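Local coordinates for putative methylthioribose-1-phosphate isomerase (Pyrococcus horikoshii OT3, PDB 6A34), which probably catalyses the interconversion of methylthioribose-1-phosphate and methylthioribulose-1-phosphate in the methionine salvage pathway, at residues 275-280 with 329-334. Numbering follows the deposited sequence.
Sequences FFAVAP and KYLTGI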
loop_
_atom_site.group_PDB
_atom_site.type_symbol
_atom_site.label_atom_id
_atom_site.label_comp_id
_atom_site.label_asym_id
_atom_site.label_seq_id
_atom_site.Cartn_x
_atom_site.Cartn_y
_atom_site.Cartn_z
ATOM N N PHE A 275 5.177 -6.275 -19.323
ATOM C CA PHE A 275 5.175 -5.075 -18.547
ATOM C C PHE A 275 5.505 -3.893 -19.462
ATOM O O PHE A 275 6.629 -3.794 -19.991
ATOM C CB PHE A 275 6.222 -5.227 -17.440
ATOM C CG PHE A 275 6.378 -4.032 -16.550
ATOM C CD1 PHE A 275 5.579 -3.870 -15.440
ATOM C CD2 PHE A 275 7.290 -3.049 -16.843
ATOM C CE1 PHE A 275 5.727 -2.764 -14.620
ATOM C CE2 PHE A 275 7.439 -1.948 -16.019
ATOM C CZ PHE A 275 6.649 -1.795 -14.921
ATOM N N PHE A 276 4.535 -2.999 -19.636
ATOM C CA PHE A 276 4.665 -1.851 -20.543
ATOM C C PHE A 276 4.506 -0.523 -19.813
ATOM O O PHE A 276 3.670 -0.387 -18.922
ATOM C CB PHE A 276 3.595 -1.897 -21.622
ATOM C CG PHE A 276 3.725 -3.033 -22.601
ATOM C CD1 PHE A 276 3.163 -4.271 -22.333
ATOM C CD2 PHE A 276 4.362 -2.840 -23.808
ATOM C CE1 PHE A 276 3.261 -5.303 -23.252
ATOM C CE2 PHE A 276 4.461 -3.869 -24.726
ATOM C CZ PHE A 276 3.897 -5.097 -24.453
ATOM N N ALA A 277 5.287 0.456 -20.256
ATOM C CA ALA A 277 5.088 1.859 -19.989
ATOM C C ALA A 277 4.430 2.477 -21.225
ATOM O O ALA A 277 4.712 2.056 -22.350
ATOM C CB ALA A 277 6.423 2.527 -19.714
ATOM N N VAL A 278 3.564 3.464 -21.009
ATOM C CA VAL A 278 2.919 4.201 -22.062
ATOM C C VAL A 278 3.071 5.683 -21.718
ATOM O O VAL A 278 2.770 6.087 -20.572
ATOM C CB VAL A 278 1.441 3.791 -22.246
ATOM C CG1 VAL A 278 0.654 3.777 -20.943
ATOM C CG2 VAL A 278 0.729 4.672 -23.269
ATOM N N ALA A 279 3.583 6.464 -22.682
ATOM C CA ALA A 279 3.734 7.917 -22.569
ATOM C C ALA A 279 3.943 8.548 -23.941
ATOM O O ALA A 279 4.422 7.873 -24.851
ATOM C CB ALA A 279 4.889 8.241 -21.694
ATOM N N PRO A 280 3.617 9.853 -24.114
ATOM C CA PRO A 280 3.910 10.571 -25.355
ATOM C C PRO A 280 5.404 10.881 -25.462
ATOM O O PRO A 280 6.091 10.858 -24.443
ATOM C CB PRO A 280 3.060 11.847 -25.242
ATOM C CG PRO A 280 2.928 12.086 -23.757
ATOM C CD PRO A 280 3.003 10.722 -23.098
ATOM N N LYS A 329 15.473 -2.781 -18.373
ATOM C CA LYS A 329 15.484 -4.199 -18.647
ATOM C C LYS A 329 14.182 -4.914 -18.228
ATOM O O LYS A 329 13.852 -6.025 -18.747
ATOM C CB LYS A 329 16.695 -4.844 -17.964
ATOM C CG LYS A 329 16.644 -4.901 -16.444
ATOM C CD LYS A 329 17.741 -5.777 -15.842
ATOM C CE LYS A 329 17.670 -5.881 -14.335
ATOM N NZ LYS A 329 18.506 -6.985 -13.815
ATOM N N TYR A 330 13.444 -4.320 -17.294
ATOM C CA TYR A 330 12.149 -4.812 -16.873
ATOM C C TYR A 330 11.054 -4.514 -17.911
ATOM O O TYR A 330 9.954 -5.074 -17.803
ATOM C CB TYR A 330 11.805 -4.196 -15.504
ATOM C CG TYR A 330 12.725 -4.627 -14.387
ATOM C CD1 TYR A 330 12.622 -5.897 -13.866
ATOM C CD2 TYR A 330 13.674 -3.797 -13.833
ATOM C CE1 TYR A 330 13.469 -6.365 -12.883
ATOM C CE2 TYR A 330 14.506 -4.228 -12.801
ATOM C CZ TYR A 330 14.406 -5.524 -12.327
ATOM O OH TYR A 330 15.212 -6.039 -11.340
ATOM N N LEU A 331 11.320 -3.646 -18.904
ATOM C CA LEU A 331 10.272 -3.250 -19.884
ATOM C C LEU A 331 10.204 -4.257 -21.034
ATOM O O LEU A 331 11.198 -4.578 -21.643
ATOM C CB LEU A 331 10.542 -1.858 -20.447
ATOM C CG LEU A 331 10.215 -0.687 -19.535
ATOM C CD1 LEU A 331 10.865 0.596 -20.043
ATOM C CD2 LEU A 331 8.715 -0.494 -19.434
ATOM N N THR A 332 8.983 -4.680 -21.365
ATOM C CA THR A 332 8.726 -5.437 -22.570
ATOM C C THR A 332 8.716 -4.469 -23.766
ATOM O O THR A 332 9.173 -4.793 -24.814
ATOM C CB THR A 332 7.420 -6.224 -22.441
ATOM O OG1 THR A 332 7.473 -7.023 -21.259
ATOM C CG2 THR A 332 7.166 -7.092 -23.651
ATOM N N GLY A 333 8.110 -3.300 -23.593
ATOM C CA GLY A 333 8.085 -2.260 -24.603
ATOM C C GLY A 333 7.617 -0.933 -24.040
ATOM O O GLY A 333 7.118 -0.860 -22.905
ATOM N N ILE A 334 7.801 0.123 -24.830
ATOM C CA ILE A 334 7.341 1.443 -24.462
ATOM C C ILE A 334 6.331 1.904 -25.523
ATOM O O ILE A 334 6.686 2.107 -26.684
ATOM C CB ILE A 334 8.496 2.452 -24.332
ATOM C CG1 ILE A 334 9.505 2.044 -23.264
ATOM C CG2 ILE A 334 7.930 3.833 -24.083
ATOM C CD1 ILE A 334 10.692 2.982 -23.130
#
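Thr332 lies over one face of the Phe276 ring, its CB 4.2 Å off the ring plane and nearer the ring's margin than its centre. Its methyl meets the end of the ring, CG2 of Thr332 being 3.9 Å from CZ of Phe276. The ring runs on alongside Gly333, where Phe276 CD2 comes within 3.5 Å of Gly333 O. Gly333 has no side chain, which is consistent with the ring lying so close to its backbone. Cutting Phe276 back to an alanine is likely to open a gap beside Gly333 and leave the Thr332 methyl without its aromatic partner. The Phe275 ring approaches Tyr330 O and the Leu331 methyl CD2 obliquely. Leu331 CD2 also packs on Ala277 CB, at 3.8 Å.

Thr332 grips the backbone of Phe275 twice. Thr332 N donates to Phe275 O (2.9 Å), and Thr332 OG1 accepts from Phe275 N in a nearly straight bond of 3.1 Å. With OG1 anti to the carbonyl carbon (chi1 -54°), the hydroxyl reaches that N while CG2 stays by the Phe276 ring. Further along, the bond from Ala277 N to Gly333 O is weak.

The pairing is parallel and joins neighbouring strands 275-278 and 333-336 of the Rossmann-like sheet. Strand 241-244 flanks 275-278 on its other edge. Phe275 and Tyr330 pack on Ala265 of helix 261-270, whereas Phe276 touches Val157 at the end of helix 125-157.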